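Local atomic coordinates of putative secreted endoglycosylceramidase (Rhodococcus hoagii, PDB entry 6JYZ), a protein that probably hydrolyses O-glycosidic bonds of galactosylceramide-type glycolipids, as a glycoside hydrolase of family 5. Residues A[140-151]-A[165-173]; A[179-188]-A[220-228]. All coordinates share one frame; numbering follows the deposited sequence.

Interaction 1. Residues A[140-151]-A[165-173]; sequences DCPPLLQRGIGW and TTCNIGGQR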
loop_
_atom_site.group_PDB
_atom_site.type_symbol
_atom_site.label_atom_id
_atom_site.label_comp_id
_atom_site.label_asym_id
_atom_site.label_seq_id
_atom_site.Cartn_x
_atom_site.Cartn_y
_atom_site.Cartn_z
ATOM N N ASP A 140 19.868 26.824 -10.428
ATOM C CA ASP A 140 19.654 26.265 -11.755
ATOM C C ASP A 140 20.098 24.790 -11.815
ATOM O O ASP A 140 20.747 24.234 -10.939
ATOM C CB ASP A 140 20.461 27.076 -12.801
ATOM C CG ASP A 140 19.982 28.515 -12.979
ATOM O OD1 ASP A 140 18.873 28.858 -12.511
ATOM O OD2 ASP A 140 20.754 29.258 -13.649
ATOM N N CYS A 141 19.614 24.183 -12.901
ATOM C CA CYS A 141 19.950 22.814 -13.222
ATOM C C CYS A 141 21.103 22.705 -14.194
ATOM O O CYS A 141 21.306 23.567 -15.067
ATOM C CB CYS A 141 18.787 22.161 -13.940
ATOM S SG CYS A 141 17.490 21.811 -12.727
ATOM N N PRO A 142 21.855 21.626 -14.118
ATOM C CA PRO A 142 22.774 21.308 -15.177
ATOM C C PRO A 142 21.953 21.214 -16.447
ATOM O O PRO A 142 20.780 20.873 -16.481
ATOM C CB PRO A 142 23.346 19.927 -14.808
ATOM C CG PRO A 142 23.196 19.895 -13.269
ATOM C CD PRO A 142 21.859 20.586 -13.054
ATOM N N PRO A 143 22.661 21.489 -17.567
ATOM C CA PRO A 143 22.173 21.163 -18.858
ATOM C C PRO A 143 21.630 19.737 -18.824
ATOM O O PRO A 143 22.148 18.793 -18.234
ATOM C CB PRO A 143 23.420 21.300 -19.761
ATOM C CG PRO A 143 24.351 22.178 -19.019
ATOM C CD PRO A 143 24.111 21.790 -17.581
ATOM N N LEU A 144 20.535 19.707 -19.512
ATOM C CA LEU A 144 19.832 18.514 -19.938
ATOM C C LEU A 144 18.910 17.972 -18.846
ATOM O O LEU A 144 18.183 17.007 -19.094
ATOM C CB LEU A 144 20.753 17.391 -20.443
ATOM C CG LEU A 144 21.743 17.855 -21.517
ATOM C CD1 LEU A 144 22.639 16.667 -21.916
ATOM C CD2 LEU A 144 20.988 18.420 -22.694
ATOM N N LEU A 145 18.965 18.526 -17.636
ATOM C CA LEU A 145 18.137 18.019 -16.521
ATOM C C LEU A 145 16.996 18.971 -16.244
ATOM O O LEU A 145 17.033 20.154 -16.569
ATOM C CB LEU A 145 18.997 17.880 -15.275
ATOM C CG LEU A 145 20.228 16.987 -15.401
ATOM C CD1 LEU A 145 20.883 16.855 -14.044
ATOM C CD2 LEU A 145 19.844 15.606 -15.937
ATOM N N GLN A 146 15.961 18.443 -15.568
ATOM C CA GLN A 146 14.767 19.187 -15.166
ATOM C C GLN A 146 14.822 19.477 -13.664
ATOM O O GLN A 146 15.377 18.710 -12.879
ATOM C CB GLN A 146 13.522 18.340 -15.509
ATOM C CG GLN A 146 13.281 18.238 -17.020
ATOM C CD GLN A 146 11.910 17.710 -17.390
ATOM O OE1 GLN A 146 10.925 17.794 -16.624
ATOM N NE2 GLN A 146 11.838 17.137 -18.579
ATOM N N ARG A 147 14.115 20.487 -13.198
ATOM C CA ARG A 147 14.088 20.826 -11.786
ATOM C C ARG A 147 13.402 19.739 -10.973
ATOM O O ARG A 147 12.404 19.139 -11.426
ATOM C CB ARG A 147 13.244 22.090 -11.566
ATOM C CG ARG A 147 13.874 23.252 -12.338
ATOM C CD ARG A 147 13.155 24.589 -12.018
ATOM N NE ARG A 147 13.429 25.010 -10.673
ATOM C CZ ARG A 147 14.611 25.519 -10.218
ATOM N NH1 ARG A 147 15.611 25.619 -11.059
ATOM N NH2 ARG A 147 14.733 25.757 -8.941
ATOM N N GLY A 148 13.983 19.392 -9.836
ATOM C CA GLY A 148 13.358 18.479 -8.876
ATOM C C GLY A 148 12.489 19.258 -7.891
ATOM O O GLY A 148 12.715 20.432 -7.600
ATOM N N ILE A 149 11.532 18.527 -7.281
ATOM C CA ILE A 149 10.752 19.113 -6.191
ATOM C C ILE A 149 10.886 18.169 -4.999
ATOM O O ILE A 149 11.459 17.080 -5.097
ATOM C CB ILE A 149 9.270 19.304 -6.558
ATOM C CG1 ILE A 149 8.545 17.984 -6.859
ATOM C CG2 ILE A 149 9.164 20.279 -7.747
ATOM C CD1 ILE A 149 7.028 18.166 -7.139
ATOM N N GLY A 150 10.443 18.631 -3.834
ATOM C CA GLY A 150 10.439 17.805 -2.641
ATOM C C GLY A 150 9.227 16.865 -2.592
ATOM O O GLY A 150 8.155 17.197 -3.113
ATOM N N TRP A 151 9.430 15.728 -1.897
ATOM C CA TRP A 151 8.389 14.707 -1.835
ATOM C C TRP A 151 8.088 14.361 -0.380
ATOM O O TRP A 151 7.542 15.220 0.327
ATOM C CB TRP A 151 8.792 13.500 -2.708
ATOM C CG TRP A 151 8.843 13.870 -4.164
ATOM C CD1 TRP A 151 9.899 14.431 -4.826
ATOM C CD2 TRP A 151 7.769 13.744 -5.091
ATOM N NE1 TRP A 151 9.536 14.671 -6.120
ATOM C CE2 TRP A 151 8.239 14.273 -6.320
ATOM C CE3 TRP A 151 6.483 13.168 -5.047
ATOM C CZ2 TRP A 151 7.443 14.314 -7.472
ATOM C CZ3 TRP A 151 5.700 13.229 -6.190
ATOM C CH2 TRP A 151 6.186 13.781 -7.376
ATOM N N THR A 165 23.446 17.257 -7.589
ATOM C CA THR A 165 22.314 18.026 -8.066
ATOM C C THR A 165 20.981 17.329 -7.781
ATOM O O THR A 165 20.852 16.108 -7.910
ATOM C CB THR A 165 22.463 18.313 -9.570
ATOM O OG1 THR A 165 21.310 19.064 -9.973
ATOM C CG2 THR A 165 22.542 17.109 -10.438
ATOM N N THR A 166 20.039 18.163 -7.382
ATOM C CA THR A 166 18.649 17.755 -7.150
ATOM C C THR A 166 17.834 17.715 -8.424
ATOM O O THR A 166 16.647 17.326 -8.405
ATOM C CB THR A 166 17.974 18.711 -6.161
ATOM O OG1 THR A 166 17.991 20.022 -6.746
ATOM C CG2 THR A 166 18.698 18.707 -4.845
ATOM N N CYS A 167 18.396 18.103 -9.552
ATOM C CA CYS A 167 17.689 18.020 -10.829
ATOM C C CYS A 167 17.688 16.620 -11.367
ATOM O O CYS A 167 18.449 15.767 -10.910
ATOM C CB CYS A 167 18.307 19.014 -11.793
ATOM S SG CYS A 167 18.293 20.704 -11.104
ATOM N N ASN A 168 16.770 16.324 -12.259
ATOM C CA ASN A 168 16.578 14.943 -12.696
ATOM C C ASN A 168 16.490 14.780 -14.214
ATOM O O ASN A 168 16.362 15.767 -14.951
ATOM C CB ASN A 168 15.335 14.352 -11.992
ATOM C CG ASN A 168 14.085 15.136 -12.256
ATOM O OD1 ASN A 168 13.782 15.413 -13.413
ATOM N ND2 ASN A 168 13.324 15.475 -11.222
ATOM N N ILE A 169 16.587 13.516 -14.629
ATOM C CA ILE A 169 16.444 13.214 -16.061
ATOM C C ILE A 169 14.957 13.077 -16.393
ATOM O O ILE A 169 14.224 12.245 -15.817
ATOM C CB ILE A 169 17.211 11.949 -16.403
ATOM C CG1 ILE A 169 18.695 12.194 -16.192
ATOM C CG2 ILE A 169 16.978 11.520 -17.872
ATOM C CD1 ILE A 169 19.587 10.930 -16.440
ATOM N N GLY A 170 14.465 13.964 -17.255
ATOM C CA GLY A 170 13.121 13.778 -17.834
ATOM C C GLY A 170 11.984 14.123 -16.888
ATOM O O GLY A 170 10.853 13.803 -17.202
ATOM N N GLY A 171 12.224 14.754 -15.723
ATOM C CA GLY A 171 11.188 15.030 -14.731
ATOM C C GLY A 171 10.883 13.799 -13.876
ATOM O O GLY A 171 10.028 13.910 -12.993
ATOM N N GLN A 172 11.549 12.685 -14.060
ATOM C CA GLN A 172 11.265 11.522 -13.220
ATOM C C GLN A 172 11.892 11.719 -11.842
ATOM O O GLN A 172 13.103 11.903 -11.695
ATOM C CB GLN A 172 11.908 10.288 -13.874
ATOM C CG GLN A 172 11.559 9.019 -13.097
ATOM C CD GLN A 172 12.400 7.800 -13.368
ATOM O OE1 GLN A 172 13.052 7.692 -14.405
ATOM N NE2 GLN A 172 12.420 6.889 -12.390
ATOM N N ARG A 173 11.054 11.686 -10.792
ATOM C CA ARG A 173 11.517 12.095 -9.461
ATOM C C ARG A 173 12.692 11.281 -8.938
ATOM O O ARG A 173 13.582 11.816 -8.251
ATOM C CB ARG A 173 10.320 12.068 -8.499
ATOM C CG ARG A 173 9.769 10.670 -8.229
ATOM C CD ARG A 173 8.453 10.692 -7.473
ATOM N NE ARG A 173 7.921 9.341 -7.375
ATOM C CZ ARG A 173 6.656 9.037 -7.145
ATOM N NH1 ARG A 173 5.838 10.033 -6.802
ATOM N NH2 ARG A 173 6.252 7.777 -7.195
HETATM O O HOH W 1 21.479 21.805 -9.441
HETATM O O HOH W 2 15.770 15.933 -18.774
#

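Interaction 2. Residues A[179-188]-A[220-228]; sequences VARAFQAFYD and LNEPNPGLR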
loop_
_atom_site.group_PDB
_atom_site.type_symbol
_atom_site.label_atom_id
_atom_site.label_comp_id
_atom_site.label_asym_id
_atom_site.label_seq_id
_atom_site.Cartn_x
_atom_site.Cartn_y
_atom_site.Cartn_z
ATOM N N VAL A 179 18.877 12.257 -5.061
ATOM C CA VAL A 179 18.020 11.224 -4.458
ATOM C C VAL A 179 18.773 9.927 -4.435
ATOM O O VAL A 179 18.757 9.214 -3.416
ATOM C CB VAL A 179 16.732 11.090 -5.289
ATOM C CG1 VAL A 179 15.881 9.872 -4.878
ATOM C CG2 VAL A 179 15.900 12.374 -5.162
ATOM N N ALA A 180 19.454 9.575 -5.530
ATOM C CA ALA A 180 20.208 8.340 -5.562
ATOM C C ALA A 180 21.311 8.318 -4.502
ATOM O O ALA A 180 21.547 7.295 -3.830
ATOM C CB ALA A 180 20.779 8.107 -6.966
ATOM N N ARG A 181 22.008 9.438 -4.335
ATOM C CA ARG A 181 23.091 9.510 -3.381
ATOM C C ARG A 181 22.531 9.392 -1.953
ATOM O O ARG A 181 23.137 8.744 -1.129
ATOM C CB ARG A 181 23.829 10.861 -3.568
ATOM C CG ARG A 181 25.014 11.041 -2.620
ATOM C CD ARG A 181 26.130 10.078 -2.890
ATOM N NE ARG A 181 27.199 10.027 -1.868
ATOM C CZ ARG A 181 27.190 9.203 -0.894
ATOM N NH1 ARG A 181 26.113 8.462 -0.605
ATOM N NH2 ARG A 181 28.265 9.050 -0.141
ATOM N N ALA A 182 21.402 10.056 -1.664
ATOM C CA ALA A 182 20.807 9.986 -0.317
ATOM C C ALA A 182 20.388 8.563 -0.017
ATOM O O ALA A 182 20.569 8.073 1.105
ATOM C CB ALA A 182 19.628 10.911 -0.185
ATOM N N PHE A 183 19.806 7.844 -0.992
ATOM C CA PHE A 183 19.484 6.449 -0.757
ATOM C C PHE A 183 20.732 5.627 -0.524
ATOM O O PHE A 183 20.744 4.725 0.338
ATOM C CB PHE A 183 18.716 5.816 -1.956
ATOM C CG PHE A 183 17.221 5.834 -1.728
ATOM C CD1 PHE A 183 16.681 4.844 -0.929
ATOM C CD2 PHE A 183 16.402 6.783 -2.323
ATOM C CE1 PHE A 183 15.265 4.844 -0.728
ATOM C CE2 PHE A 183 15.032 6.770 -2.102
ATOM C CZ PHE A 183 14.516 5.822 -1.316
ATOM N N GLN A 184 21.818 5.863 -1.294
ATOM C CA GLN A 184 23.004 5.053 -1.113
ATOM C C GLN A 184 23.605 5.316 0.277
ATOM O O GLN A 184 24.091 4.385 0.929
ATOM C CB GLN A 184 24.038 5.274 -2.220
ATOM C CG GLN A 184 25.139 4.203 -2.175
ATOM C CD GLN A 184 24.536 2.820 -2.335
ATOM O OE1 GLN A 184 23.626 2.612 -3.167
ATOM N NE2 GLN A 184 25.038 1.840 -1.592
ATOM N N ALA A 185 23.566 6.590 0.742
ATOM C CA ALA A 185 24.042 6.889 2.107
ATOM C C ALA A 185 23.248 6.102 3.121
ATOM O O ALA A 185 23.813 5.548 4.071
ATOM C CB ALA A 185 23.875 8.353 2.351
ATOM N N PHE A 186 21.927 5.982 2.912
ATOM C CA PHE A 186 21.095 5.161 3.786
ATOM C C PHE A 186 21.504 3.706 3.724
ATOM O O PHE A 186 21.686 3.044 4.788
ATOM C CB PHE A 186 19.644 5.333 3.371
ATOM C CG PHE A 186 18.673 4.380 3.985
ATOM C CD1 PHE A 186 18.175 4.597 5.279
ATOM C CD2 PHE A 186 18.282 3.271 3.274
ATOM C CE1 PHE A 186 17.273 3.697 5.830
ATOM C CE2 PHE A 186 17.403 2.343 3.831
ATOM C CZ PHE A 186 16.879 2.557 5.122
ATOM N N TYR A 187 21.666 3.100 2.525
ATOM C CA TYR A 187 22.012 1.682 2.493
ATOM C C TYR A 187 23.385 1.434 3.125
ATOM O O TYR A 187 23.577 0.345 3.717
ATOM C CB TYR A 187 21.980 1.161 1.037
ATOM C CG TYR A 187 20.604 1.166 0.448
ATOM C CD1 TYR A 187 19.542 0.492 1.085
ATOM C CD2 TYR A 187 20.323 1.874 -0.729
ATOM C CE1 TYR A 187 18.268 0.523 0.530
ATOM C CE2 TYR A 187 19.073 1.846 -1.333
ATOM C CZ TYR A 187 18.034 1.211 -0.645
ATOM O OH TYR A 187 16.755 1.233 -1.180
ATOM N N ASP A 188 24.291 2.397 2.972
ATOM C CA ASP A 188 25.632 2.267 3.587
ATOM C C ASP A 188 25.643 2.659 5.059
ATOM O O ASP A 188 26.684 2.576 5.698
ATOM C CB ASP A 188 26.630 3.058 2.753
ATOM C CG ASP A 188 26.782 2.381 1.351
ATOM O OD1 ASP A 188 26.678 1.161 1.271
ATOM O OD2 ASP A 188 27.107 3.065 0.500
ATOM N N LEU A 220 9.512 -0.422 3.839
ATOM C CA LEU A 220 9.849 0.839 3.174
ATOM C C LEU A 220 9.180 0.842 1.816
ATOM O O LEU A 220 9.372 -0.138 1.022
ATOM C CB LEU A 220 11.363 0.997 3.018
ATOM C CG LEU A 220 11.847 2.319 2.413
ATOM C CD1 LEU A 220 11.405 3.508 3.256
ATOM C CD2 LEU A 220 13.346 2.279 2.272
ATOM N N ASN A 221 8.446 1.887 1.510
ATOM C CA ASN A 221 7.793 1.950 0.197
ATOM C C ASN A 221 8.845 2.110 -0.886
ATOM O O ASN A 221 9.788 2.927 -0.729
ATOM C CB ASN A 221 6.935 3.204 0.154
ATOM C CG ASN A 221 6.281 3.355 -1.204
ATOM O OD1 ASN A 221 5.463 2.502 -1.587
ATOM N ND2 ASN A 221 6.572 4.412 -1.925
ATOM N N GLU A 222 8.668 1.395 -1.992
ATOM C CA GLU A 222 9.449 1.509 -3.256
ATOM C C GLU A 222 10.895 1.894 -2.989
ATOM O O GLU A 222 11.387 2.924 -3.522
ATOM C CB GLU A 222 8.766 2.484 -4.203
ATOM C CG GLU A 222 7.405 1.977 -4.614
ATOM C CD GLU A 222 6.747 2.708 -5.764
ATOM O OE1 GLU A 222 7.175 3.828 -6.069
ATOM O OE2 GLU A 222 5.708 2.210 -6.305
ATOM N N PRO A 223 11.670 1.048 -2.292
ATOM C CA PRO A 223 13.059 1.441 -2.025
ATOM C C PRO A 223 13.801 1.709 -3.335
ATOM O O PRO A 223 13.757 0.872 -4.243
ATOM C CB PRO A 223 13.638 0.257 -1.265
ATOM C CG PRO A 223 12.433 -0.426 -0.684
ATOM C CD PRO A 223 11.304 -0.240 -1.695
ATOM N N ASN A 224 14.457 2.856 -3.446
ATOM C CA ASN A 224 15.133 3.123 -4.698
ATOM C C ASN A 224 16.463 2.342 -4.772
ATOM O O ASN A 224 17.033 1.964 -3.728
ATOM C CB ASN A 224 15.416 4.611 -4.881
ATOM C CG ASN A 224 14.190 5.478 -5.122
ATOM O OD1 ASN A 224 12.963 5.083 -4.842
ATOM N ND2 ASN A 224 14.387 6.659 -5.570
ATOM N N PRO A 225 17.034 2.113 -5.958
ATOM C CA PRO A 225 18.307 1.404 -6.050
ATOM C C PRO A 225 19.493 2.092 -5.386
ATOM O O PRO A 225 20.496 1.452 -5.115
ATOM C CB PRO A 225 18.506 1.262 -7.577
ATOM C CG PRO A 225 17.114 1.276 -8.135
ATOM C CD PRO A 225 16.381 2.282 -7.262
ATOM N N GLY A 226 19.379 3.416 -5.145
ATOM C CA GLY A 226 20.576 4.140 -4.707
ATOM C C GLY A 226 21.564 4.233 -5.877
ATOM O O GLY A 226 21.204 4.644 -6.977
ATOM N N LEU A 227 22.802 3.944 -5.550
ATOM C CA LEU A 227 23.879 3.948 -6.552
ATOM C C LEU A 227 24.249 2.551 -6.985
ATOM O O LEU A 227 25.391 2.293 -7.403
ATOM C CB LEU A 227 25.091 4.754 -6.061
ATOM C CG LEU A 227 24.783 6.237 -5.810
ATOM C CD1 LEU A 227 26.008 6.926 -5.182
ATOM C CD2 LEU A 227 24.390 6.953 -7.060
ATOM N N ARG A 228 23.306 1.619 -6.894
ATOM C CA ARG A 228 23.556 0.238 -7.279
ATOM C C ARG A 228 22.675 -0.185 -8.434
ATOM O O ARG A 228 21.631 0.383 -8.691
ATOM C CB ARG A 228 23.350 -0.679 -6.056
ATOM C CG ARG A 228 24.366 -0.386 -4.960
ATOM C CD ARG A 228 25.828 -0.662 -5.336
ATOM N NE ARG A 228 26.741 -0.330 -4.244
ATOM C CZ ARG A 228 27.306 0.836 -4.104
ATOM N NH1 ARG A 228 27.100 1.831 -4.926
ATOM N NH2 ARG A 228 28.118 0.982 -3.024
HETATM O O HOH W 3 29.058 3.145 -1.367
HETATM O O HOH W 4 28.104 -0.384 -0.574
#

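Interaction 1. Residues A[140-151]-A[165-173]
Arg173 lies across the indole of Trp151, each part of its chain meeting a different part of the ring. CB sits near the pyrrole nitrogen, 3.6 Å from Trp151 NE1. With CG held between the backbone N and the carbonyl carbon (chi1 67°) and the chain extended from there to NE, CD comes over the middle of the six-membered ring, 3.6 Å from its centroid, as a CH-pi contact. NH1 ends 3.3 Å from Trp151 CZ3, and NH2 makes a long, weak ion pair with Asp127. The guanidinium stands nearly upright on the indole, the planes 86° apart, so it presents its edge; the cation-pi component is off-centre. Ile149 CD1 touches the opposite indole face, and His370 of helix 369-374 packs edge-to-face with the ring.

Cys141 and Cys167 are joined by a disulfide, SG to SG 2.1 Å with an unstrained chi3 of -81°. Beside it Gln146 and Asn168 form one antiparallel hydrogen-bonded pair: Gln146 N to Asn168 O and Asn168 N to Gln146 O are both 2.8 Å. Leu145 suits the flank of this bridge, its CD2 meeting Ile169 CG1 at 3.6 Å while CD1 reaches the methyl of Thr165. Thr165 OG1 accepts from Cys167 N in an ST turn, and a water links the same oxygen to Asp140 O. Gly148 is apt because a CB would run into Thr166 O; without one, its CA approaches that oxygen to 3.5 Å. Gly170 and Gly171, both at positive phi, form the centre of the type I' turn from Ile169 to Gln172, against which the Gln146 amide lies. The arrangement is a disulfide-braced excursion in the long loop between strand 119-124 and helix 177-187 of the (beta/alpha)8 barrel characteristic of glycoside hydrolase family 5.

Interaction 2. Residues A[179-188]-A[220-228]
Phe183 lays one face of its ring against the side chain of Asn224, whose CB stands 3.6 Å from the ring centroid in a CH-pi contact. The planes of the Asn224 amide and the ring are 16° apart, so the amide lies flat along the ring. One helical turn on, Tyr187 adds a directed bond: its OH donates to Asn224 O at 2.7 Å, in the carbonyl plane, and also rests on Pro223 CB.

Gly226 lets the loop press close to the helix. Its CA approaches Ala180 O to 3.4 Å, and a CB would collide with Gln184 OE1; its positive phi further favours glycine. The small Ala180 and the aliphatic Leu227 fit together at this point, CB to CD2 3.8 Å.

Gln184 bends at chi2 (59°), which brings OE1 to the loop backbone. OE1 accepts from Leu227 N at 2.9 Å, while NE2 donates to Asp188 OD2 and to Gln236 of helix 230-251. Arg228 stacks its guanidinium on this amide, planes 12° apart, with NE2 over its centre. A leucine in place of Gln184 would probably leave Leu227 N without its acceptor and the Arg228 guanidinium without its flat partner.

Asp188 OD2 lies 4.2 Å from Arg228 NH2, beyond a salt bridge, and two waters span the carboxylate and this nitrogen. The chemistry thus grades from aromatic and backbone-directed contacts inside to hydrated charges outside, which is consistent with the directed bonds and ring contacts fixing the loop, the water-bridged charges probably adding a weaker attraction.

In the fold
Interaction 2 is the more buried of the two, joining helix 177-187 to the loop that follows strand 214-218; interaction 1 lies farther from the chain centre, within one long loop. That loop runs directly into the helix, so the contacts follow in series, their centres about 17 Å apart. Each has an inner and an outer end: Trp151 under Arg173 against the disulfide and lone backbone bridge in interaction 1, Phe183 and Tyr187 against hydrated Asp188 and Arg228 in interaction 2. They meet where Arg173 O packs on Val179 CG2. Arg173 also comes near Glu222, in the Asn-Glu-Pro sequence of the family 5 signature. In relatives this glutamate belongs to the active site, so both contacts probably border the substrate-binding end.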